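Local coordinates for RING finger protein unkempt homolog (Mus musculus, PDB 5ELK) that binds RNA sequence-specifically through clustered CCCH zinc fingers and represses translation, which shapes the early morphology of cortical neurons, at residues H36-R41 against G65-C70; S53-V58 against Y78-T83; Q28-P33 against C106-F111; I91-K96 against F114-P119. All blocks are in the same frame, centred on the assembly; numbering follows the deposited sequence.

This chain is the three-finger part of a longer protein. From the N terminus, residues 28-33 wait until 106-111 for their partner, so interaction 3 closes the longest loop and ties the first of the three fingers to the third. Interactions 1 and 2 both lie within that loop. Residues 36-41 meet 65-70 in interaction 1, which joins the first finger to the second, while 53-58 meet 78-83 in interaction 2, inside the second finger; their segments alternate, so the two cross, and they share a zinc ion. Interaction 4, 91-96 with 114-119, opens after both have closed. It crosses interaction 3, touches the same zinc ion and joins the two ends of the third finger.

Interaction 1. Residues H36-R41 against G65-C70; sequences HNSKDR and GDPGKC. With ZN (zinc ion), chain C; ZN (zinc ion), chain D.
Ser-38 and Asp-66 form the one hydrogen bond between these two loops, and it is a weak one: OG of Ser-38 lies 3.4 Å from OD1 of Asp-66. What is striking is how little joins two segments that are each anchored to a different zinc ion. The rest is contact at the surface. CD of Pro-67 sits 3.6 Å from OG of Ser-38, and CG of the same proline packs on the Ser-38 carbonyl. Lys-39 crosses Pro-67 at about a right angle, touching its CD with CG, and the chain then runs past the carbonyl of Gly-65, Lys-39 CG 3.6 Å from Gly-65 O. Asp-66 reaches the serine because its CG is anti to the backbone N (chi1 -172°), although its CB starts out away from the other loop. Pro-67 also begins the type II turn that ends at Cys-70, a zinc ligand of the second finger.

On the other side His-36 binds the zinc ion of the first of the chain's three fingers through NE2 at 2.0 Å. Its other ring nitrogen, ND1, donates to Asp-40 OD2 at 3.0 Å, nearly straight at 168° and within the ring plane. The same oxygen accepts His-36 N through its anti lone pair and pairs with Lys-15, so Asp-40 is a second-shell residue that fixes the ring's rotation. Ser-38 is a phosphorylation site by similarity, unmodified here.

Residues 36-41 lie in the loop between helix 7-13 and strand 59-60, and the loop 65-70 follows strand 63-64; the carbonyl of Arg-41 meets Thr-81, the N-cap of helix 82-86.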
# COMPACT_ATOMS: atom_id res chain seq x y z
N HIS A 36 2.80 -1.92 -10.82
CA HIS A 36 3.54 -2.54 -11.90
C HIS A 36 2.94 -3.89 -12.26
O HIS A 36 3.10 -4.38 -13.38
CB HIS A 36 5.00 -2.69 -11.46
CG HIS A 36 5.63 -1.39 -11.06
ND1 HIS A 36 5.33 -0.75 -9.87
CD2 HIS A 36 6.52 -0.60 -11.69
CE1 HIS A 36 6.02 0.36 -9.79
NE2 HIS A 36 6.76 0.49 -10.88
N ASN A 37 2.24 -4.49 -11.31
CA ASN A 37 1.55 -5.75 -11.55
C ASN A 37 0.26 -5.84 -10.73
O ASN A 37 -0.14 -4.87 -10.08
CB ASN A 37 2.48 -6.94 -11.28
CG ASN A 37 3.20 -6.83 -9.94
OD1 ASN A 37 2.59 -6.97 -8.88
ND2 ASN A 37 4.50 -6.61 -9.99
N SER A 38 -0.38 -7.01 -10.76
CA SER A 38 -1.64 -7.22 -10.07
C SER A 38 -1.41 -7.32 -8.57
O SER A 38 -2.22 -6.85 -7.78
CB SER A 38 -2.32 -8.49 -10.57
OG SER A 38 -1.51 -9.63 -10.35
N LYS A 39 -0.28 -7.92 -8.20
CA LYS A 39 0.08 -8.13 -6.80
C LYS A 39 0.61 -6.86 -6.11
O LYS A 39 0.84 -6.84 -4.90
CB LYS A 39 1.10 -9.27 -6.68
CG LYS A 39 0.47 -10.65 -6.83
CD LYS A 39 1.49 -11.73 -7.19
CE LYS A 39 2.04 -12.45 -5.97
NZ LYS A 39 3.04 -11.63 -5.23
N ASP A 40 0.76 -5.80 -6.90
CA ASP A 40 1.29 -4.51 -6.46
C ASP A 40 0.15 -3.50 -6.45
O ASP A 40 0.24 -2.41 -5.87
CB ASP A 40 2.37 -4.07 -7.47
CG ASP A 40 3.21 -2.93 -6.98
OD1 ASP A 40 3.47 -2.85 -5.76
OD2 ASP A 40 3.64 -2.11 -7.82
N ARG A 41 -0.95 -3.88 -7.10
CA ARG A 41 -2.06 -2.98 -7.35
C ARG A 41 -2.86 -2.73 -6.09
O ARG A 41 -2.91 -3.55 -5.17
CB ARG A 41 -2.96 -3.57 -8.43
CG ARG A 41 -4.14 -2.70 -8.79
CD ARG A 41 -4.78 -3.18 -10.07
NE ARG A 41 -6.20 -3.45 -9.90
CZ ARG A 41 -7.15 -2.52 -9.96
NH1 ARG A 41 -6.84 -1.25 -10.19
NH2 ARG A 41 -8.42 -2.86 -9.80
N GLY A 65 -1.08 -14.26 -3.13
CA GLY A 65 -1.11 -14.94 -4.41
C GLY A 65 -1.73 -14.05 -5.47
O GLY A 65 -1.91 -12.86 -5.24
N ASP A 66 -2.04 -14.62 -6.63
CA ASP A 66 -2.63 -13.85 -7.72
C ASP A 66 -4.04 -13.44 -7.28
O ASP A 66 -4.80 -14.29 -6.84
CB ASP A 66 -2.66 -14.71 -8.98
CG ASP A 66 -3.07 -13.93 -10.21
OD1 ASP A 66 -2.89 -12.69 -10.22
OD2 ASP A 66 -3.55 -14.57 -11.18
N PRO A 67 -4.37 -12.13 -7.33
CA PRO A 67 -5.71 -11.67 -6.94
C PRO A 67 -6.84 -12.15 -7.85
O PRO A 67 -7.97 -12.25 -7.40
CB PRO A 67 -5.59 -10.15 -7.00
CG PRO A 67 -4.14 -9.88 -6.84
CD PRO A 67 -3.49 -10.98 -7.60
N GLY A 68 -6.55 -12.42 -9.12
CA GLY A 68 -7.46 -13.20 -9.94
C GLY A 68 -7.50 -14.54 -9.22
O GLY A 68 -6.56 -14.83 -8.51
N LYS A 69 -8.54 -15.33 -9.40
CA LYS A 69 -8.75 -16.57 -8.62
C LYS A 69 -9.49 -16.24 -7.34
O LYS A 69 -9.78 -17.12 -6.53
CB LYS A 69 -7.45 -17.34 -8.30
CG LYS A 69 -6.61 -17.68 -9.53
CD LYS A 69 -5.36 -18.47 -9.18
CE LYS A 69 -4.76 -19.13 -10.42
NZ LYS A 69 -5.66 -20.16 -11.01
N CYS A 70 -9.77 -14.95 -7.14
CA CYS A 70 -10.93 -14.58 -6.35
C CYS A 70 -12.03 -14.22 -7.32
O CYS A 70 -11.91 -13.28 -8.09
CB CYS A 70 -10.68 -13.43 -5.40
SG CYS A 70 -12.16 -13.08 -4.45
ZN ZN C . 7.07 2.43 -11.34
ZN ZN D . -11.52 -11.49 -2.78

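Interaction 2. Residues S53-V58 against Y78-T83; sequences SPCPNV and YCHTRT. With ZN (zinc ion), chain D; nucleotides of chain B.
Tyr-78 starts the second segment with its CB 3.6 Å from CB of Cys-55, and its ring swings out beside Ser-53, whose OG is 3.5 Å from CD2. Cys-79 follows and makes the backbone link: its N donates to Ser-53 O at 2.9 Å, and its O receives Cys-55 N at 2.8 Å. Both bonds are made by Cys-79 and reach the neighbours of Pro-54, which makes Pro-54 and Cys-79 a single beta bridge.

His-80 brings its ring to the zinc ion, bound through NE2 at 2.1 Å. Cys-55 CB meets the ring edge in plane at CD2, while Val-58 crosses the histidine at about a right angle with CG2 3.5 Å from CD2. Cys-55 SG, anti to the backbone N (chi1 -178°), takes a second position on the metal. Thr-81 then caps helix 82-86, and Arg-82, on its first turn, reaches the RNA: CD lies 3.2 Å from O4' of G5 of chain B, with C5' over one guanidinium face. With an alanine here the CD and guanidinium contacts would go, and the ribose of G5 would probably be left without its protein neighbour on that side.

Cys-55 and His-80 are the first and last ligands, with Cys-70 and Cys-76 between them, the arrangement of a CCCH zinc finger in which the outer ligands are brought together by a short backbone bridge.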
# COMPACT_ATOMS: atom_id res chain seq x y z
N SER A 53 -8.97 -6.81 6.49
CA SER A 53 -8.60 -8.22 6.53
C SER A 53 -8.29 -8.78 5.13
O SER A 53 -8.93 -8.38 4.16
CB SER A 53 -9.72 -9.03 7.19
OG SER A 53 -10.98 -8.62 6.72
N PRO A 54 -7.31 -9.70 5.03
CA PRO A 54 -6.96 -10.33 3.75
C PRO A 54 -8.07 -11.22 3.18
O PRO A 54 -8.76 -11.87 3.96
CB PRO A 54 -5.76 -11.21 4.11
CG PRO A 54 -5.26 -10.71 5.40
CD PRO A 54 -6.45 -10.18 6.12
N CYS A 55 -8.23 -11.25 1.86
CA CYS A 55 -9.11 -12.22 1.21
C CYS A 55 -8.42 -13.58 1.21
O CYS A 55 -7.32 -13.71 0.68
CB CYS A 55 -9.44 -11.80 -0.22
SG CYS A 55 -10.59 -12.93 -1.09
N PRO A 56 -9.03 -14.59 1.84
CA PRO A 56 -8.38 -15.90 1.92
C PRO A 56 -8.42 -16.69 0.61
O PRO A 56 -7.82 -17.77 0.53
CB PRO A 56 -9.16 -16.61 3.02
CG PRO A 56 -10.50 -15.98 2.96
CD PRO A 56 -10.29 -14.56 2.60
N ASN A 57 -9.10 -16.16 -0.41
CA ASN A 57 -9.04 -16.73 -1.75
C ASN A 57 -7.78 -16.24 -2.45
O ASN A 57 -7.43 -16.70 -3.52
CB ASN A 57 -10.26 -16.36 -2.60
CG ASN A 57 -11.58 -16.78 -1.96
OD1 ASN A 57 -11.73 -17.90 -1.49
ND2 ASN A 57 -12.55 -15.87 -1.97
N VAL A 58 -7.10 -15.27 -1.84
CA VAL A 58 -5.88 -14.72 -2.42
C VAL A 58 -4.72 -14.97 -1.50
O VAL A 58 -3.66 -15.41 -1.94
CB VAL A 58 -6.00 -13.22 -2.66
CG1 VAL A 58 -4.73 -12.69 -3.35
CG2 VAL A 58 -7.24 -12.93 -3.47
N TYR A 78 -12.67 -7.55 0.85
CA TYR A 78 -11.47 -7.97 1.55
C TYR A 78 -10.27 -7.49 0.76
O TYR A 78 -10.40 -7.22 -0.43
CB TYR A 78 -11.45 -9.49 1.66
CG TYR A 78 -12.49 -10.07 2.59
CD1 TYR A 78 -13.80 -10.29 2.17
CD2 TYR A 78 -12.16 -10.39 3.90
CE1 TYR A 78 -14.74 -10.82 3.03
CE2 TYR A 78 -13.10 -10.93 4.76
CZ TYR A 78 -14.39 -11.14 4.32
OH TYR A 78 -15.33 -11.66 5.18
N CYS A 79 -9.11 -7.41 1.40
CA CYS A 79 -7.90 -6.98 0.70
C CYS A 79 -7.38 -8.07 -0.24
O CYS A 79 -7.42 -9.24 0.10
CB CYS A 79 -6.82 -6.60 1.70
SG CYS A 79 -7.21 -5.12 2.66
N HIS A 80 -6.88 -7.64 -1.40
CA HIS A 80 -6.38 -8.54 -2.43
C HIS A 80 -4.87 -8.44 -2.64
O HIS A 80 -4.28 -9.23 -3.37
CB HIS A 80 -7.10 -8.27 -3.76
CG HIS A 80 -8.41 -8.97 -3.90
ND1 HIS A 80 -9.25 -8.77 -4.97
CD2 HIS A 80 -9.03 -9.89 -3.11
CE1 HIS A 80 -10.33 -9.52 -4.83
NE2 HIS A 80 -10.22 -10.20 -3.71
N THR A 81 -4.25 -7.45 -2.01
CA THR A 81 -2.80 -7.32 -2.04
C THR A 81 -2.29 -6.75 -0.73
O THR A 81 -3.03 -6.10 0.01
CB THR A 81 -2.30 -6.39 -3.14
OG1 THR A 81 -2.68 -5.05 -2.84
CG2 THR A 81 -2.87 -6.78 -4.48
N ARG A 82 -1.02 -7.00 -0.47
CA ARG A 82 -0.39 -6.58 0.77
C ARG A 82 -0.42 -5.06 0.81
O ARG A 82 -0.61 -4.44 1.86
CB ARG A 82 1.05 -7.08 0.81
CG ARG A 82 1.90 -6.52 1.94
CD ARG A 82 3.31 -7.06 1.87
NE ARG A 82 3.37 -8.48 2.19
CZ ARG A 82 3.81 -9.44 1.37
NH1 ARG A 82 4.26 -9.15 0.15
NH2 ARG A 82 3.81 -10.70 1.78
N THR A 83 -0.27 -4.45 -0.36
CA THR A 83 -0.33 -3.01 -0.44
C THR A 83 -1.70 -2.49 -0.02
O THR A 83 -1.80 -1.47 0.66
CB THR A 83 -0.01 -2.51 -1.84
OG1 THR A 83 1.25 -3.07 -2.25
CG2 THR A 83 0.08 -1.00 -1.84
ZN ZN D . -11.52 -11.49 -2.78
P G B 5 8.71 -7.66 4.64
OP1 G B 5 8.22 -9.05 4.84
OP2 G B 5 10.16 -7.38 4.84
O5' G B 5 8.35 -7.14 3.18
C5' G B 5 7.22 -7.63 2.48
C4' G B 5 6.85 -6.72 1.33
O4' G B 5 6.17 -5.54 1.85
C3' G B 5 8.01 -6.22 0.48
O3' G B 5 7.61 -6.13 -0.89
C2' G B 5 8.25 -4.81 1.03
O2' G B 5 8.84 -3.91 0.11
C1' G B 5 6.83 -4.38 1.39
N9 G B 5 6.77 -3.37 2.45
C8 G B 5 7.12 -3.53 3.77
N7 G B 5 6.95 -2.45 4.47
C5 G B 5 6.46 -1.51 3.57
C6 G B 5 6.09 -0.15 3.76
O6 G B 5 6.13 0.51 4.79
N1 G B 5 5.66 0.44 2.58
C2 G B 5 5.57 -0.21 1.37
N2 G B 5 5.11 0.53 0.35
N3 G B 5 5.90 -1.48 1.18
C4 G B 5 6.34 -2.06 2.31

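Interaction 3. Residues Q28-P33 against C106-F111; sequences QGYACP and CPRGPF. With ZN (zinc ion), chain E; ZN (zinc ion), chain C; nucleotides of chain B.
Tyr-30 offers the face of its ring to Arg-108, whose CG stands 3.7 Å above the plane, over the centre: a CH-pi contact with the aliphatic part of the arginine. The two side chains cross at about a right angle, and the guanidinium plane is turned 81° from the ring. Tyr-30 is set for this by a CG that falls between its backbone N and carbonyl carbon (chi1 61°). Farther out, CE1 of Tyr-30 lies 3.8 Å from the carbonyl O of Pro-107. Beyond CG the arginine bends at chi3 and leaves the tyrosine: its NH2 forms a salt bridge with Asp-99, Cys-106 SG lies over a guanidinium face, and NE makes a weak hydrogen bond to O6 of G5 of chain B.

Phe-111 presents its ring to the other backbone instead. CD2 comes 3.3 Å from the carbonyl O of Tyr-30, and CZ touches CB of Pro-33 at 3.9 Å, while Pro-110 CG covers one ring face. The Phe-111 carbonyl O accepts N1 of G5 at 3.0 Å (155°) and, weakly, its N2. Tyr-30 CB sits 3.2 Å from that N2, so 106-111 reads the edge of the guanine while Tyr-30 packs against it, and the junction of the first and third fingers also forms the seat of G5.

Around it, Tyr-14, just past helix 7-13, meets the Phe-111 ring and hydrogen-bonds through OH to the Tyr-30 carbonyl, while Arg-108 is tied through Asp-99 to helix 98-103.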
# COMPACT_ATOMS: atom_id res chain seq x y z
N GLN A 28 10.76 -0.98 -8.58
CA GLN A 28 9.69 -1.96 -8.69
C GLN A 28 9.15 -2.33 -7.32
O GLN A 28 8.78 -3.48 -7.07
CB GLN A 28 10.20 -3.22 -9.39
CG GLN A 28 9.11 -4.13 -9.97
CD GLN A 28 8.58 -3.62 -11.28
OE1 GLN A 28 8.81 -2.47 -11.65
NE2 GLN A 28 7.88 -4.47 -12.02
N GLY A 29 9.11 -1.35 -6.41
CA GLY A 29 8.64 -1.63 -5.07
C GLY A 29 8.02 -0.43 -4.41
O GLY A 29 7.36 0.37 -5.06
N TYR A 30 8.26 -0.30 -3.10
CA TYR A 30 7.67 0.76 -2.30
C TYR A 30 8.07 2.16 -2.78
O TYR A 30 7.38 3.15 -2.51
CB TYR A 30 8.07 0.58 -0.82
CG TYR A 30 9.57 0.65 -0.55
CD1 TYR A 30 10.30 1.81 -0.77
CD2 TYR A 30 10.26 -0.47 -0.07
CE1 TYR A 30 11.68 1.87 -0.52
CE2 TYR A 30 11.64 -0.41 0.18
CZ TYR A 30 12.34 0.76 -0.05
OH TYR A 30 13.70 0.83 0.20
N ALA A 31 9.19 2.22 -3.50
CA ALA A 31 9.79 3.48 -3.93
C ALA A 31 9.00 4.14 -5.05
O ALA A 31 9.19 5.32 -5.32
CB ALA A 31 11.23 3.24 -4.39
N CYS A 32 8.13 3.37 -5.70
CA CYS A 32 7.33 3.89 -6.81
C CYS A 32 5.84 3.89 -6.50
O CYS A 32 5.24 2.82 -6.35
CB CYS A 32 7.58 3.09 -8.09
SG CYS A 32 6.64 3.75 -9.47
N PRO A 33 5.21 5.08 -6.44
CA PRO A 33 3.81 5.19 -6.00
C PRO A 33 2.79 4.73 -7.05
O PRO A 33 1.60 5.01 -6.90
CB PRO A 33 3.66 6.68 -5.73
CG PRO A 33 4.61 7.33 -6.70
CD PRO A 33 5.78 6.39 -6.80
N CYS A 106 14.18 6.16 8.02
CA CYS A 106 13.47 5.05 7.38
C CYS A 106 13.75 5.05 5.88
O CYS A 106 13.67 6.09 5.24
CB CYS A 106 11.97 5.17 7.62
SG CYS A 106 11.00 3.89 6.83
N PRO A 107 14.10 3.88 5.30
CA PRO A 107 14.44 3.83 3.87
C PRO A 107 13.25 4.01 2.93
O PRO A 107 13.42 4.39 1.77
CB PRO A 107 15.05 2.43 3.70
CG PRO A 107 14.51 1.63 4.84
CD PRO A 107 14.33 2.59 5.97
N ARG A 108 12.05 3.75 3.43
CA ARG A 108 10.85 3.83 2.61
C ARG A 108 10.30 5.25 2.63
O ARG A 108 9.43 5.59 1.82
CB ARG A 108 9.81 2.84 3.13
CG ARG A 108 10.38 1.45 3.34
CD ARG A 108 9.33 0.51 3.86
NE ARG A 108 9.08 0.69 5.29
CZ ARG A 108 9.92 0.31 6.24
NH1 ARG A 108 11.08 -0.25 5.93
NH2 ARG A 108 9.62 0.51 7.52
N GLY A 109 10.80 6.05 3.56
CA GLY A 109 10.53 7.48 3.59
C GLY A 109 9.05 7.81 3.50
O GLY A 109 8.27 7.34 4.32
N PRO A 110 8.65 8.61 2.51
CA PRO A 110 7.25 9.05 2.40
C PRO A 110 6.27 7.95 2.01
O PRO A 110 5.07 8.22 1.94
CB PRO A 110 7.31 10.12 1.32
CG PRO A 110 8.46 9.71 0.45
CD PRO A 110 9.46 9.07 1.37
N PHE A 111 6.76 6.74 1.78
CA PHE A 111 5.90 5.64 1.35
C PHE A 111 5.95 4.51 2.35
O PHE A 111 5.47 3.40 2.08
CB PHE A 111 6.32 5.16 -0.04
CG PHE A 111 6.22 6.22 -1.10
CD1 PHE A 111 5.13 7.06 -1.15
CD2 PHE A 111 7.23 6.40 -2.01
CE1 PHE A 111 5.05 8.05 -2.11
CE2 PHE A 111 7.15 7.38 -2.98
CZ PHE A 111 6.05 8.21 -3.02
ZN ZN E . 9.25 4.10 8.24
ZN ZN C . 7.07 2.43 -11.34
P G B 5 8.71 -7.66 4.64
OP1 G B 5 8.22 -9.05 4.84
OP2 G B 5 10.16 -7.38 4.84
O5' G B 5 8.35 -7.14 3.18
C5' G B 5 7.22 -7.63 2.48
C4' G B 5 6.85 -6.72 1.33
O4' G B 5 6.17 -5.54 1.85
C3' G B 5 8.01 -6.22 0.48
O3' G B 5 7.61 -6.13 -0.89
C2' G B 5 8.25 -4.81 1.03
O2' G B 5 8.84 -3.91 0.11
C1' G B 5 6.83 -4.38 1.39
N9 G B 5 6.77 -3.37 2.45
C8 G B 5 7.12 -3.53 3.77
N7 G B 5 6.95 -2.45 4.47
C5 G B 5 6.46 -1.51 3.57
C6 G B 5 6.09 -0.15 3.76
O6 G B 5 6.13 0.51 4.79
N1 G B 5 5.66 0.44 2.58
C2 G B 5 5.57 -0.21 1.37
N2 G B 5 5.11 0.53 0.35
N3 G B 5 5.90 -1.48 1.18
C4 G B 5 6.34 -2.06 2.31

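Interaction 4. Residues I91-K96 against F114-P119; sequences IYKSTK and FAHIEP. With ZN (zinc ion), chain E; nucleotides of chain B.
In the third zinc finger, residues 91-119, Thr-95 and Ala-115 join the start of the finger to its end: Ala-115 N donates to Thr-95 O at 2.8 Å, nearly straight at 172°, as part of the single beta bridge that pairs Lys-96 with Ala-115. Lys-93, its chain folded back by a bend at chi2 (-66°), adds a bond from NZ to Phe-114 O at 2.8 Å, and the ammonium also lies over one face of His-116, a zinc ligand.

Phe-114 is wedged into the RNA. Its ring edge meets Thr-95 O in plane, and its two faces hold bases of chain B, with N3 of U3 3.3 Å above one and C6 of A4 3.5 Å from the other. The backbone reads both: Thr-95 N donates to U3 O4 at 2.9 Å, and A4 N6 donates to Lys-96 O at 3.0 Å. With an alanine here, U3 and A4 would probably lose the ring that they sandwich, leaving the stack broken between them.

An aromatic side chain intercalated between bases whose Watson-Crick edges meet main-chain groups is a mode of RNA recognition known from CCCH fingers, as in the TIS11d tandem finger.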
# COMPACT_ATOMS: atom_id res chain seq x y z
N ILE A 91 -5.27 0.71 8.87
CA ILE A 91 -4.00 0.04 9.10
C ILE A 91 -2.86 1.06 9.00
O ILE A 91 -1.88 0.98 9.74
CB ILE A 91 -3.77 -1.08 8.04
CG1 ILE A 91 -4.91 -2.11 8.07
CG2 ILE A 91 -2.40 -1.75 8.23
CD1 ILE A 91 -5.01 -2.91 9.36
N TYR A 92 -3.02 2.00 8.07
CA TYR A 92 -1.97 2.90 7.64
C TYR A 92 -1.53 3.82 8.77
O TYR A 92 -2.35 4.49 9.36
CB TYR A 92 -2.48 3.73 6.45
CG TYR A 92 -1.49 4.71 5.86
CD1 TYR A 92 -0.28 4.30 5.34
CD2 TYR A 92 -1.79 6.07 5.81
CE1 TYR A 92 0.63 5.21 4.80
CE2 TYR A 92 -0.89 6.99 5.26
CZ TYR A 92 0.30 6.56 4.76
OH TYR A 92 1.18 7.48 4.22
N LYS A 93 -0.23 3.82 9.07
CA LYS A 93 0.38 4.65 10.14
C LYS A 93 -0.17 4.35 11.53
O LYS A 93 -0.02 5.16 12.44
CB LYS A 93 0.20 6.14 9.85
CG LYS A 93 0.74 6.60 8.52
CD LYS A 93 2.24 6.46 8.46
CE LYS A 93 2.84 7.24 7.30
NZ LYS A 93 4.33 7.20 7.36
N SER A 94 -0.79 3.18 11.69
CA SER A 94 -1.39 2.82 12.97
C SER A 94 -0.35 2.27 13.95
O SER A 94 -0.58 2.24 15.16
CB SER A 94 -2.51 1.80 12.77
OG SER A 94 -2.02 0.63 12.14
N THR A 95 0.79 1.85 13.42
CA THR A 95 1.83 1.18 14.20
C THR A 95 3.17 1.83 13.94
O THR A 95 3.53 2.11 12.80
CB THR A 95 1.93 -0.31 13.82
OG1 THR A 95 0.68 -0.97 14.06
CG2 THR A 95 3.02 -1.01 14.63
N LYS A 96 3.93 2.03 15.01
CA LYS A 96 5.24 2.66 14.94
C LYS A 96 6.19 1.98 13.97
O LYS A 96 6.35 0.76 13.98
CB LYS A 96 5.89 2.65 16.33
CG LYS A 96 5.11 3.38 17.40
CD LYS A 96 5.90 3.44 18.71
CE LYS A 96 5.94 2.09 19.43
NZ LYS A 96 7.15 1.92 20.28
N PHE A 114 4.02 2.73 7.97
CA PHE A 114 4.07 2.80 9.43
C PHE A 114 4.30 4.22 9.93
O PHE A 114 4.72 5.10 9.19
CB PHE A 114 5.16 1.87 9.95
CG PHE A 114 4.89 0.43 9.65
CD1 PHE A 114 5.26 -0.12 8.43
CD2 PHE A 114 4.23 -0.36 10.56
CE1 PHE A 114 5.00 -1.44 8.15
CE2 PHE A 114 3.96 -1.69 10.27
CZ PHE A 114 4.35 -2.22 9.07
N ALA A 115 4.03 4.42 11.21
CA ALA A 115 4.09 5.76 11.79
C ALA A 115 5.53 6.16 12.10
O ALA A 115 6.32 5.38 12.63
CB ALA A 115 3.23 5.83 13.03
N HIS A 116 5.86 7.39 11.74
CA HIS A 116 7.13 7.99 12.13
C HIS A 116 6.86 8.89 13.31
O HIS A 116 5.97 8.62 14.11
CB HIS A 116 7.74 8.71 10.93
CG HIS A 116 8.15 7.79 9.83
ND1 HIS A 116 8.40 8.21 8.55
CD2 HIS A 116 8.33 6.44 9.84
CE1 HIS A 116 8.73 7.16 7.81
NE2 HIS A 116 8.70 6.08 8.57
N ILE A 117 7.61 9.97 13.42
CA ILE A 117 7.53 10.83 14.59
C ILE A 117 6.63 11.99 14.28
O ILE A 117 6.64 12.50 13.16
CB ILE A 117 8.91 11.36 14.96
CG1 ILE A 117 9.86 10.17 15.13
CG2 ILE A 117 8.84 12.26 16.20
CD1 ILE A 117 9.41 9.18 16.18
N GLU A 118 5.86 12.40 15.28
CA GLU A 118 4.99 13.55 15.15
C GLU A 118 5.82 14.72 14.59
O GLU A 118 6.85 15.07 15.16
CB GLU A 118 4.40 13.91 16.51
CG GLU A 118 3.40 15.06 16.48
CD GLU A 118 3.03 15.59 17.86
OE1 GLU A 118 3.46 14.99 18.87
OE2 GLU A 118 2.32 16.61 17.92
N PRO A 119 5.39 15.30 13.45
CA PRO A 119 6.13 16.45 12.93
C PRO A 119 5.68 17.71 13.66
O PRO A 119 4.52 17.77 14.07
CB PRO A 119 5.69 16.50 11.47
CG PRO A 119 4.27 16.01 11.51
CD PRO A 119 4.24 14.96 12.60
ZN ZN E . 9.25 4.10 8.24
P U B 3 -2.09 -6.51 11.56
OP1 U B 3 -0.91 -6.81 12.41
OP2 U B 3 -3.27 -5.79 12.10
O5' U B 3 -1.55 -5.67 10.32
C5' U B 3 -1.88 -6.03 8.99
C4' U B 3 -0.72 -5.77 8.06
O4' U B 3 -0.51 -4.33 7.95
C3' U B 3 0.61 -6.35 8.54
O3' U B 3 1.40 -6.69 7.39
C2' U B 3 1.24 -5.16 9.26
O2' U B 3 2.64 -5.23 9.40
C1' U B 3 0.80 -4.01 8.36
N1 U B 3 0.80 -2.68 9.01
C2 U B 3 1.24 -1.59 8.27
O2 U B 3 1.62 -1.66 7.11
N3 U B 3 1.22 -0.38 8.94
C4 U B 3 0.83 -0.15 10.24
O4 U B 3 0.88 0.99 10.70
C5 U B 3 0.40 -1.34 10.93
C6 U B 3 0.39 -2.53 10.31
P A B 4 2.53 -7.83 7.49
OP1 A B 4 2.38 -8.75 6.33
OP2 A B 4 2.48 -8.35 8.88
O5' A B 4 3.92 -7.06 7.33
C5' A B 4 4.26 -6.42 6.10
C4' A B 4 5.70 -5.97 6.05
O4' A B 4 5.94 -4.91 7.03
C3' A B 4 6.77 -7.03 6.33
O3' A B 4 7.92 -6.64 5.60
C2' A B 4 7.07 -6.81 7.81
O2' A B 4 8.32 -7.32 8.23
C1' A B 4 7.02 -5.29 7.88
N9 A B 4 6.76 -4.72 9.20
C8 A B 4 5.90 -5.19 10.16
N7 A B 4 5.86 -4.43 11.23
C5 A B 4 6.74 -3.39 10.97
C6 A B 4 7.12 -2.26 11.72
N6 A B 4 6.65 -2.00 12.94
N1 A B 4 8.02 -1.40 11.16
C2 A B 4 8.48 -1.68 9.93
N3 A B 4 8.19 -2.71 9.12
C4 A B 4 7.30 -3.55 9.70